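Local coordinates for SWD1-like protein (Myceliophthora thermophila, PDB 6E29) that probably serves as a WD-repeat scaffold subunit of the COMPASS histone H3K4 methyltransferase complex, the present chain being its beta-propeller domain, at residues Lys100-Val105 against Trp119-Phe124; Trp89-Trp94 against Tyr112-His117; Leu296-Arg301 against Ala327-Cys332; Ile239-Val244 against Val277-Thr282. All coordinates share one frame; numbering follows the deposited sequence.

Contact 1 of 4, residues Lys100-Val105 against Trp119-Phe124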
# COMPACT_ATOMS: atom_id res chain seq x y z
N LYS B 100 -4.20 23.45 -0.59
CA LYS B 100 -3.10 23.87 -1.45
C LYS B 100 -2.31 22.65 -1.92
O LYS B 100 -2.12 21.69 -1.17
CB LYS B 100 -2.17 24.83 -0.69
CG LYS B 100 -2.18 26.30 -1.13
CD LYS B 100 -3.44 27.04 -0.67
CE LYS B 100 -3.19 28.56 -0.72
NZ LYS B 100 -4.09 29.35 0.18
N ARG B 101 -1.85 22.70 -3.17
CA ARG B 101 -0.80 21.82 -3.67
C ARG B 101 0.52 22.23 -3.02
O ARG B 101 1.19 23.14 -3.51
CB ARG B 101 -0.71 21.92 -5.18
CG ARG B 101 -0.91 20.65 -5.93
CD ARG B 101 -0.55 20.82 -7.42
NE ARG B 101 -1.74 21.00 -8.25
CZ ARG B 101 -1.75 20.91 -9.58
NH1 ARG B 101 -0.63 20.65 -10.23
NH2 ARG B 101 -2.88 21.07 -10.25
N TYR B 102 0.89 21.60 -1.91
CA TYR B 102 2.03 22.04 -1.11
C TYR B 102 3.36 21.61 -1.70
O TYR B 102 4.34 22.38 -1.65
CB TYR B 102 1.84 21.52 0.31
CG TYR B 102 2.94 21.77 1.29
CD1 TYR B 102 3.33 23.07 1.61
CD2 TYR B 102 3.58 20.71 1.90
CE1 TYR B 102 4.33 23.30 2.53
CE2 TYR B 102 4.58 20.92 2.81
CZ TYR B 102 4.96 22.22 3.13
OH TYR B 102 5.98 22.41 4.04
N ARG B 103 3.43 20.39 -2.25
CA ARG B 103 4.60 19.87 -2.96
C ARG B 103 4.13 19.00 -4.12
O ARG B 103 3.05 18.39 -4.06
CB ARG B 103 5.53 19.02 -2.10
CG ARG B 103 6.16 19.72 -0.90
CD ARG B 103 7.32 20.58 -1.33
NE ARG B 103 7.91 21.33 -0.22
CZ ARG B 103 7.52 22.57 0.14
NH1 ARG B 103 6.52 23.17 -0.50
NH2 ARG B 103 8.12 23.20 1.14
N GLU B 104 4.96 18.89 -5.14
CA GLU B 104 4.60 18.11 -6.32
C GLU B 104 5.85 17.52 -6.98
O GLU B 104 6.78 18.26 -7.30
CB GLU B 104 3.88 19.02 -7.31
CG GLU B 104 3.38 18.31 -8.52
CD GLU B 104 2.51 19.23 -9.37
OE1 GLU B 104 1.93 18.74 -10.36
OE2 GLU B 104 2.41 20.44 -9.06
N VAL B 105 5.84 16.21 -7.24
CA VAL B 105 7.00 15.50 -7.78
C VAL B 105 6.54 14.65 -8.97
O VAL B 105 5.62 13.84 -8.83
CB VAL B 105 7.67 14.62 -6.71
CG1 VAL B 105 8.95 13.93 -7.27
CG2 VAL B 105 7.97 15.44 -5.45
N TRP B 119 6.79 9.82 10.44
CA TRP B 119 6.98 10.92 11.37
C TRP B 119 7.35 12.23 10.69
O TRP B 119 7.74 13.17 11.38
CB TRP B 119 8.07 10.59 12.40
CG TRP B 119 7.79 9.40 13.29
CD1 TRP B 119 7.90 8.07 12.96
CD2 TRP B 119 7.44 9.45 14.68
NE1 TRP B 119 7.63 7.29 14.06
CE2 TRP B 119 7.32 8.11 15.12
CE3 TRP B 119 7.18 10.49 15.58
CZ2 TRP B 119 6.98 7.78 16.44
CZ3 TRP B 119 6.85 10.16 16.90
CH2 TRP B 119 6.74 8.81 17.32
N ASN B 120 7.28 12.31 9.37
CA ASN B 120 7.87 13.46 8.68
C ASN B 120 7.18 13.58 7.34
O ASN B 120 7.52 12.83 6.42
CB ASN B 120 9.40 13.26 8.55
CG ASN B 120 10.06 14.14 7.49
OD1 ASN B 120 9.53 15.18 7.11
ND2 ASN B 120 11.24 13.72 7.02
N HIS B 121 6.22 14.52 7.21
CA HIS B 121 5.52 14.59 5.93
C HIS B 121 6.39 15.13 4.79
O HIS B 121 5.92 15.18 3.65
CB HIS B 121 4.24 15.42 6.05
CG HIS B 121 4.47 16.81 6.54
ND1 HIS B 121 4.45 17.13 7.87
CD2 HIS B 121 4.74 17.96 5.88
CE1 HIS B 121 4.69 18.43 8.02
NE2 HIS B 121 4.88 18.95 6.82
N HIS B 122 7.66 15.46 5.05
CA HIS B 122 8.58 15.97 4.04
C HIS B 122 9.47 14.88 3.41
O HIS B 122 10.46 15.22 2.76
CB HIS B 122 9.48 17.06 4.63
CG HIS B 122 8.75 18.32 4.97
ND1 HIS B 122 8.61 18.77 6.27
CD2 HIS B 122 8.08 19.20 4.19
CE1 HIS B 122 7.91 19.89 6.27
NE2 HIS B 122 7.58 20.18 5.02
N GLN B 123 9.16 13.60 3.62
CA GLN B 123 9.86 12.54 2.91
C GLN B 123 8.86 11.47 2.54
O GLN B 123 7.97 11.15 3.33
CB GLN B 123 10.97 11.94 3.75
CG GLN B 123 11.83 11.00 2.96
CD GLN B 123 12.67 10.11 3.81
OE1 GLN B 123 12.26 9.01 4.18
NE2 GLN B 123 13.89 10.52 4.05
N PHE B 124 8.98 10.93 1.33
CA PHE B 124 8.16 9.80 0.94
C PHE B 124 8.98 8.81 0.13
O PHE B 124 10.09 9.11 -0.36
CB PHE B 124 6.89 10.22 0.14
CG PHE B 124 7.16 10.72 -1.26
CD1 PHE B 124 7.22 9.85 -2.33
CD2 PHE B 124 7.29 12.09 -1.50
CE1 PHE B 124 7.48 10.34 -3.62
CE2 PHE B 124 7.57 12.58 -2.79
CZ PHE B 124 7.66 11.69 -3.85

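Contact 2 of 4, residues Trp89-Trp94 against Tyr112-His117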
# COMPACT_ATOMS: atom_id res chain seq x y z
N TRP B 89 2.12 9.47 -13.55
CA TRP B 89 3.54 9.66 -13.17
C TRP B 89 3.76 10.71 -12.07
O TRP B 89 4.88 11.15 -11.86
CB TRP B 89 4.43 10.06 -14.37
CG TRP B 89 4.27 9.24 -15.61
CD1 TRP B 89 3.42 8.17 -15.80
CD2 TRP B 89 5.00 9.39 -16.84
NE1 TRP B 89 3.57 7.67 -17.07
CE2 TRP B 89 4.53 8.40 -17.73
CE3 TRP B 89 5.99 10.28 -17.28
CZ2 TRP B 89 5.03 8.25 -19.03
CZ3 TRP B 89 6.50 10.13 -18.56
CH2 TRP B 89 6.02 9.12 -19.42
N LYS B 90 2.74 11.14 -11.35
CA LYS B 90 2.88 12.26 -10.45
C LYS B 90 2.57 11.88 -9.01
O LYS B 90 1.75 10.99 -8.73
CB LYS B 90 1.96 13.41 -10.88
CG LYS B 90 2.14 13.83 -12.33
CD LYS B 90 1.04 14.84 -12.79
CE LYS B 90 1.12 16.19 -12.11
NZ LYS B 90 -0.00 17.09 -12.55
N VAL B 91 3.26 12.55 -8.10
CA VAL B 91 2.99 12.49 -6.66
C VAL B 91 2.82 13.93 -6.16
O VAL B 91 3.65 14.80 -6.48
CB VAL B 91 4.12 11.78 -5.90
CG1 VAL B 91 3.89 11.84 -4.41
CG2 VAL B 91 4.23 10.31 -6.32
N ILE B 92 1.77 14.18 -5.37
CA ILE B 92 1.46 15.52 -4.87
C ILE B 92 1.23 15.44 -3.36
O ILE B 92 0.56 14.53 -2.88
CB ILE B 92 0.21 16.11 -5.57
CG1 ILE B 92 0.48 16.35 -7.06
CG2 ILE B 92 -0.29 17.38 -4.86
CD1 ILE B 92 -0.78 16.82 -7.83
N LEU B 93 1.77 16.41 -2.64
CA LEU B 93 1.50 16.59 -1.22
C LEU B 93 0.56 17.77 -1.08
O LEU B 93 0.93 18.92 -1.39
CB LEU B 93 2.76 16.87 -0.39
CG LEU B 93 2.36 16.87 1.09
CD1 LEU B 93 1.88 15.52 1.48
CD2 LEU B 93 3.54 17.22 1.93
N TRP B 94 -0.67 17.47 -0.66
CA TRP B 94 -1.72 18.45 -0.43
C TRP B 94 -1.64 18.96 1.01
O TRP B 94 -1.42 18.18 1.94
CB TRP B 94 -3.11 17.83 -0.67
CG TRP B 94 -3.27 17.30 -2.04
CD1 TRP B 94 -3.07 16.01 -2.44
CD2 TRP B 94 -3.63 18.04 -3.21
NE1 TRP B 94 -3.30 15.89 -3.80
CE2 TRP B 94 -3.65 17.13 -4.29
CE3 TRP B 94 -3.98 19.38 -3.44
CZ2 TRP B 94 -4.00 17.52 -5.59
CZ3 TRP B 94 -4.31 19.77 -4.74
CH2 TRP B 94 -4.32 18.84 -5.79
N TYR B 112 3.15 3.01 -8.74
CA TYR B 112 2.38 1.96 -8.06
C TYR B 112 1.79 2.48 -6.75
O TYR B 112 0.66 2.16 -6.37
CB TYR B 112 3.28 0.77 -7.75
CG TYR B 112 3.67 -0.17 -8.88
CD1 TYR B 112 2.70 -0.87 -9.61
CD2 TYR B 112 5.03 -0.45 -9.12
CE1 TYR B 112 3.07 -1.78 -10.59
CE2 TYR B 112 5.41 -1.34 -10.10
CZ TYR B 112 4.42 -2.02 -10.81
OH TYR B 112 4.78 -2.90 -11.79
N GLY B 113 2.57 3.25 -6.00
CA GLY B 113 2.10 3.80 -4.76
C GLY B 113 3.21 4.59 -4.10
O GLY B 113 4.42 4.38 -4.33
N ALA B 114 2.82 5.57 -3.31
CA ALA B 114 3.78 6.39 -2.57
C ALA B 114 3.32 6.53 -1.12
O ALA B 114 2.13 6.70 -0.85
CB ALA B 114 3.96 7.80 -3.21
N GLU B 115 4.27 6.41 -0.18
CA GLU B 115 3.97 6.41 1.24
C GLU B 115 4.74 7.51 1.93
O GLU B 115 5.94 7.68 1.67
CB GLU B 115 4.34 5.10 1.92
CG GLU B 115 3.37 3.97 1.62
CD GLU B 115 2.13 4.06 2.49
OE1 GLU B 115 2.29 4.01 3.72
OE2 GLU B 115 1.01 4.21 1.94
N LEU B 116 4.07 8.22 2.83
CA LEU B 116 4.76 9.26 3.62
C LEU B 116 5.56 8.64 4.76
O LEU B 116 5.18 7.63 5.36
CB LEU B 116 3.74 10.25 4.19
CG LEU B 116 3.30 11.39 3.30
CD1 LEU B 116 2.21 12.23 4.05
CD2 LEU B 116 4.47 12.30 2.88
N HIS B 117 6.72 9.24 5.04
CA HIS B 117 7.47 8.84 6.23
C HIS B 117 6.56 8.99 7.45
O HIS B 117 5.91 10.03 7.59
CB HIS B 117 8.72 9.72 6.37
CG HIS B 117 9.66 9.26 7.44
ND1 HIS B 117 9.38 9.40 8.79
CD2 HIS B 117 10.91 8.73 7.37
CE1 HIS B 117 10.40 8.95 9.49
NE2 HIS B 117 11.34 8.53 8.66

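Contact 3 of 4, residues Leu296-Arg301 against Ala327-Cys332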
# COMPACT_ATOMS: atom_id res chain seq x y z
N LEU B 296 -16.35 -10.28 -0.64
CA LEU B 296 -15.23 -9.91 0.22
C LEU B 296 -15.08 -11.00 1.27
O LEU B 296 -16.07 -11.53 1.77
CB LEU B 296 -15.48 -8.57 0.93
CG LEU B 296 -15.70 -7.32 0.07
CD1 LEU B 296 -16.01 -6.17 1.01
CD2 LEU B 296 -14.43 -6.98 -0.75
N TYR B 297 -13.83 -11.33 1.60
CA TYR B 297 -13.55 -12.37 2.58
C TYR B 297 -12.93 -11.70 3.79
O TYR B 297 -12.08 -10.82 3.62
CB TYR B 297 -12.59 -13.42 2.01
CG TYR B 297 -13.31 -14.31 0.98
CD1 TYR B 297 -13.61 -13.81 -0.29
CD2 TYR B 297 -13.67 -15.62 1.27
CE1 TYR B 297 -14.27 -14.60 -1.23
CE2 TYR B 297 -14.32 -16.42 0.32
CZ TYR B 297 -14.62 -15.89 -0.92
OH TYR B 297 -15.26 -16.66 -1.87
N ILE B 298 -13.29 -12.17 4.99
CA ILE B 298 -12.68 -11.67 6.23
C ILE B 298 -12.19 -12.87 7.05
O ILE B 298 -12.98 -13.78 7.36
CB ILE B 298 -13.66 -10.82 7.05
CG1 ILE B 298 -14.23 -9.68 6.17
CG2 ILE B 298 -12.98 -10.25 8.26
CD1 ILE B 298 -15.31 -8.82 6.95
N TRP B 299 -10.90 -12.90 7.35
CA TRP B 299 -10.30 -13.90 8.24
C TRP B 299 -9.88 -13.24 9.55
O TRP B 299 -9.64 -12.03 9.62
CB TRP B 299 -9.08 -14.54 7.60
CG TRP B 299 -9.30 -15.25 6.33
CD1 TRP B 299 -9.52 -16.62 6.18
CD2 TRP B 299 -9.22 -14.70 5.01
NE1 TRP B 299 -9.62 -16.91 4.85
CE2 TRP B 299 -9.44 -15.77 4.10
CE3 TRP B 299 -8.99 -13.41 4.50
CZ2 TRP B 299 -9.46 -15.59 2.71
CZ3 TRP B 299 -8.99 -13.22 3.11
CH2 TRP B 299 -9.22 -14.31 2.23
N GLU B 300 -9.70 -14.07 10.58
CA GLU B 300 -9.21 -13.57 11.86
C GLU B 300 -7.81 -14.11 12.10
O GLU B 300 -7.52 -15.27 11.80
CB GLU B 300 -10.16 -13.96 13.01
CG GLU B 300 -10.52 -15.43 13.05
CD GLU B 300 -9.47 -16.23 13.81
OE1 GLU B 300 -8.86 -15.63 14.74
OE2 GLU B 300 -9.25 -17.41 13.44
N ARG B 301 -6.93 -13.26 12.62
CA ARG B 301 -5.51 -13.59 12.78
C ARG B 301 -5.20 -14.31 14.06
O ARG B 301 -4.06 -14.76 14.24
CB ARG B 301 -4.68 -12.32 12.79
CG ARG B 301 -4.47 -11.72 11.48
CD ARG B 301 -3.46 -10.61 11.59
NE ARG B 301 -2.32 -10.95 12.44
CZ ARG B 301 -1.99 -10.33 13.56
NH1 ARG B 301 -2.71 -9.28 13.99
NH2 ARG B 301 -0.95 -10.76 14.27
N ALA B 327 -15.34 -0.91 13.70
CA ALA B 327 -15.42 -2.10 12.84
C ALA B 327 -16.24 -1.77 11.58
O ALA B 327 -17.42 -2.14 11.41
CB ALA B 327 -16.04 -3.26 13.63
N LEU B 328 -15.64 -0.96 10.74
CA LEU B 328 -16.23 -0.50 9.48
C LEU B 328 -15.27 -0.83 8.35
O LEU B 328 -14.07 -0.54 8.45
CB LEU B 328 -16.50 1.02 9.49
CG LEU B 328 -17.42 1.57 10.57
CD1 LEU B 328 -17.38 3.11 10.63
CD2 LEU B 328 -18.86 1.07 10.27
N LEU B 329 -15.77 -1.41 7.25
CA LEU B 329 -14.90 -1.85 6.15
C LEU B 329 -15.44 -1.16 4.91
O LEU B 329 -16.62 -1.34 4.58
CB LEU B 329 -14.95 -3.39 5.99
CG LEU B 329 -14.25 -4.03 4.79
CD1 LEU B 329 -12.71 -3.67 4.75
CD2 LEU B 329 -14.46 -5.55 4.83
N ALA B 330 -14.63 -0.32 4.25
CA ALA B 330 -15.06 0.38 3.04
C ALA B 330 -14.46 -0.30 1.83
O ALA B 330 -13.31 -0.76 1.85
CB ALA B 330 -14.62 1.86 3.07
N ALA B 331 -15.20 -0.29 0.73
CA ALA B 331 -14.72 -0.94 -0.50
C ALA B 331 -15.15 -0.16 -1.73
O ALA B 331 -16.24 0.40 -1.78
CB ALA B 331 -15.24 -2.38 -0.60
N CYS B 332 -14.28 -0.14 -2.75
CA CYS B 332 -14.52 0.53 -4.02
C CYS B 332 -14.98 -0.50 -5.01
O CYS B 332 -14.27 -1.48 -5.26
CB CYS B 332 -13.23 1.18 -4.53
SG CYS B 332 -12.51 2.31 -3.35

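Contact 4 of 4, residues Ile239-Val244 against Val277-Thr282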
# COMPACT_ATOMS: atom_id res chain seq x y z
N ILE B 239 -2.57 -15.04 0.63
CA ILE B 239 -2.35 -13.88 1.48
C ILE B 239 -1.54 -14.34 2.69
O ILE B 239 -1.74 -15.46 3.19
CB ILE B 239 -3.68 -13.23 1.89
CG1 ILE B 239 -4.48 -12.83 0.66
CG2 ILE B 239 -3.40 -11.96 2.76
CD1 ILE B 239 -6.02 -12.52 0.96
N ARG B 240 -0.59 -13.51 3.12
CA ARG B 240 0.31 -13.92 4.19
C ARG B 240 0.48 -12.79 5.18
O ARG B 240 0.56 -11.63 4.78
CB ARG B 240 1.71 -14.24 3.66
CG ARG B 240 1.65 -15.48 2.70
CD ARG B 240 3.01 -15.66 2.03
NE ARG B 240 3.10 -16.82 1.14
CZ ARG B 240 2.81 -16.82 -0.15
NH1 ARG B 240 2.38 -15.70 -0.77
NH2 ARG B 240 2.94 -17.95 -0.85
N THR B 241 0.58 -13.15 6.46
CA THR B 241 1.00 -12.24 7.50
C THR B 241 2.33 -12.71 8.06
O THR B 241 2.59 -13.92 8.13
CB THR B 241 -0.03 -12.13 8.61
OG1 THR B 241 -0.38 -13.44 9.09
CG2 THR B 241 -1.29 -11.40 8.05
N PHE B 242 3.16 -11.76 8.44
CA PHE B 242 4.46 -12.07 9.01
C PHE B 242 4.69 -11.25 10.26
O PHE B 242 4.17 -10.13 10.39
CB PHE B 242 5.61 -11.75 8.07
CG PHE B 242 5.58 -12.49 6.80
CD1 PHE B 242 6.40 -13.60 6.59
CD2 PHE B 242 4.74 -12.05 5.78
CE1 PHE B 242 6.33 -14.28 5.38
CE2 PHE B 242 4.66 -12.71 4.61
CZ PHE B 242 5.49 -13.84 4.39
N ILE B 243 5.54 -11.80 11.14
CA ILE B 243 5.96 -11.14 12.38
C ILE B 243 7.19 -10.30 12.07
O ILE B 243 8.21 -10.84 11.66
CB ILE B 243 6.29 -12.18 13.46
CG1 ILE B 243 5.12 -13.17 13.61
CG2 ILE B 243 6.57 -11.49 14.77
CD1 ILE B 243 3.78 -12.48 13.85
N VAL B 244 7.10 -8.99 12.26
CA VAL B 244 8.18 -8.11 11.78
C VAL B 244 9.31 -8.14 12.76
O VAL B 244 9.07 -8.14 13.99
CB VAL B 244 7.64 -6.69 11.56
CG1 VAL B 244 8.77 -5.69 11.42
CG2 VAL B 244 6.71 -6.61 10.33
N VAL B 277 -6.07 -6.15 -0.11
CA VAL B 277 -6.19 -6.67 1.24
C VAL B 277 -6.02 -5.52 2.21
O VAL B 277 -5.45 -4.49 1.87
CB VAL B 277 -5.14 -7.74 1.56
CG1 VAL B 277 -5.40 -8.97 0.59
CG2 VAL B 277 -3.68 -7.15 1.35
N ALA B 278 -6.50 -5.74 3.45
CA ALA B 278 -6.45 -4.73 4.50
C ALA B 278 -6.54 -5.35 5.90
O ALA B 278 -7.27 -6.31 6.12
CB ALA B 278 -7.56 -3.69 4.32
N PHE B 279 -5.83 -4.73 6.85
CA PHE B 279 -5.92 -5.04 8.27
C PHE B 279 -7.02 -4.21 8.89
O PHE B 279 -7.08 -2.99 8.65
CB PHE B 279 -4.65 -4.61 9.00
CG PHE B 279 -3.49 -5.64 8.99
CD1 PHE B 279 -3.69 -6.94 9.34
CD2 PHE B 279 -2.19 -5.18 8.74
CE1 PHE B 279 -2.62 -7.87 9.40
CE2 PHE B 279 -1.08 -6.09 8.76
CZ PHE B 279 -1.30 -7.44 9.12
N SER B 280 -7.73 -4.79 9.86
CA SER B 280 -8.68 -4.01 10.65
C SER B 280 -7.91 -3.15 11.66
O SER B 280 -6.69 -3.26 11.82
CB SER B 280 -9.69 -4.93 11.35
OG SER B 280 -9.07 -5.70 12.39
N ALA B 281 -8.66 -2.31 12.38
CA ALA B 281 -8.08 -1.27 13.25
C ALA B 281 -7.04 -1.83 14.22
O ALA B 281 -5.98 -1.22 14.43
CB ALA B 281 -9.21 -0.61 14.06
N THR B 282 -7.39 -2.93 14.91
CA THR B 282 -6.49 -3.54 15.89
C THR B 282 -5.62 -4.62 15.28
O THR B 282 -4.84 -5.24 16.00
CB THR B 282 -7.23 -4.16 17.05
OG1 THR B 282 -7.95 -5.31 16.56
CG2 THR B 282 -8.24 -3.17 17.66

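Contact 1 of 4, residues Lys100-Val105 against Trp119-Phe124
Tyr102 and His122 meet across the seam between two blades of a seven-bladed WD-repeat beta-propeller: Tyr102 belongs to the outermost strand, 100-106, of one blade, and His122 to the turn leading into strand 123-128, the second of the next. Tyr102 OH and His122 NE2 are hydrogen-bonded at 2.9 Å, and either may be the donor. Each polar atom lies at the edge of the other ring, the planes being inclined at 50°, so the rings touch rim to rim without stacking. With CG anti to its backbone N (chi1 176°), the Tyr102 side chain reaches across the seam and crosses the direction of the His122 side chain at about a right angle. A phenylalanine here would probably keep much of the ring packing but leave His122 NE2 without this hydroxyl partner. On its own side of the seam, Arg103 folds back so that NH1 lies 3.7 Å above the plane of the Tyr102 ring, near its rim, and donates to Tyr102 O at 2.6 Å. Ile138 O and Thr139 O take further N-H groups of the same guanidinium, which ties this blade to the next. In the segment 119-124 an Asx turn shapes the chain, Asn120 OD1 accepting from His122 N at 2.8 Å within a type I turn. His121 CD2 sits 3.7 Å over the centre of the His122 ring, while Tyr81 stacks on His121 and also meets the Tyr102 ring. The apolar contact lies deeper, where two bulky residues suit a buried seam: Val105 CG2 abuts the edge of the Phe124 ring, 3.9 Å from CE2.

Contact 2 of 4, residues Trp89-Trp94 against Tyr112-His117
Leu93, whose side chain meets Leu116, has a carbonyl oxygen that faces two successive amides of strand 100-106: Tyr102 N is probably hydrogen-bonded to Leu93 O, and Arg103 N lies close to the same oxygen. This is a classic beta bulge, with Tyr102 and Arg103 together opposite one residue. Two positions earlier Val91 O probably accepts from Val105 N. These bonds stay within one sheet; between 89-94 and 112-117 there are none, and the meeting is wholly apolar. It is the interface between neighbouring blades of the propeller, the third strand of one, 90-95, lying over the innermost strand, 111-117, of the next. Val91 CG2 comes to 4.0 Å from Ala114 CB. The small alanine suits the spot, because the two CA atoms are 7.4 Å apart there, against 9.4 Å for Leu93 and Leu116. At that wider place two leucines make up the difference, their CD1 atoms 4.2 Å apart. A chi1 of -173° turns CG of Leu93 away from the backbone N, and its CD1 reaches strand 111-117 of the next blade although its CB does not point there; the side chain crosses that of Leu116 at about a right angle. Leu83 of strand 81-86 touches all four of these side chains, and Phe124 reaches both Val91 and Ala114. The strand 111-117 is further held to the preceding blade by hydrogen bonds from Ala114 N to Ser72 OG and from Leu116 N to Ser74 OG.

Contact 3 of 4, residues Leu296-Arg301 against Ala327-Cys332
Strand 296-300, carrying Leu296 and Ile298, faces strand 328-332, carrying Leu329 and Ala331, with axes 10.8 Å apart and N-to-C directions at 148°, too distant for backbone bonding, so that side chains alone bridge the gap. Leu329 is the hub. Its chi1 of 172° extends the chain from the backbone, and its branch CD2 runs out to Ile298 CD1 at 4.0 Å and to Leu296 CD1 at 4.2 Å, tip to tip in both cases. Leu296 CD1 also touches Ala331 CB at 4.2 Å. The residue types fit this spacing: long branched chains fill the space from both sides, while a methyl is enough where Ala331 CA is 9.0 Å from Leu296 CA. All four residues are buried. Trp342 of strand 339-343 covers Leu296 and Ala331, and Val344 just beyond that strand lies against both Ile298 and Leu329. The third strand of one four-stranded blade thus packs on the second strand of the next, which is the blade closed by strand 19-23 from the start of the chain. Such apolar stacking of consecutive sheets, here with the blade that closes the ring, is characteristic of beta-propellers, the WD-repeat kind among them.

Contact 4 of 4, residues Ile239-Val244 against Val277-Thr282
Ile239 CD1 lies 3.6 Å from Val277 CG1, and CG1 of the isoleucine is 4.0 Å from the same methyl; the two side chains run past each other in opposite directions. Two residues on, Thr241 CG2 approaches the ring of Phe279 obliquely, 4.0 Å from CE1 and 4.1 Å from CZ. The threonine serves two environments at once. With OG1 set between its backbone N and carbonyl carbon (chi1 52°), the hydroxyl is hydrogen-bonded to Glu262 and to His263 N in its own blade, which leaves the methyl for the phenylalanine. Both touching pairs are buried, and beta-branched or aromatic residues suit a seam where side chains must fill the space between strands. In the next shell, Ala288 touches both Ile239 and Val277, and Val286 touches both Thr241 and Phe279. Leu231, from the blade of Ile239, packs on Ile239 and Phe279, while Arg301 CD rests 3.6 Å from Phe279 CE1. The touching parts of the two strands run 26° apart, nearly parallel, without any hydrogen bond between them. Third strand against the innermost strand of the following blade: this is the sheet-on-sheet packing by which a beta-propeller arranges its blades round a central axis.

From the N terminus, contact 2 opens first, at 89-94, and contact 1 opens at 100-105 before contact 2 closes at 112-117; contact 1 then closes at 119-124, so the two cross. Together they tie the blade ending in strand 100-106 to the blade starting with 111-117, their centres 8 Å apart. Contact 4 follows in series, closing the loop from 239-244 to 277-282, and contact 3 closes 296-301 to 327-332 after it. These two share the blade that begins with strand 274-279, contact 4 joining it to the preceding blade and contact 3 to the last; Trp299 CZ3 lies 3.7 Å from Ile239 CD1. The two pairs stand on opposite sides of the propeller's centre.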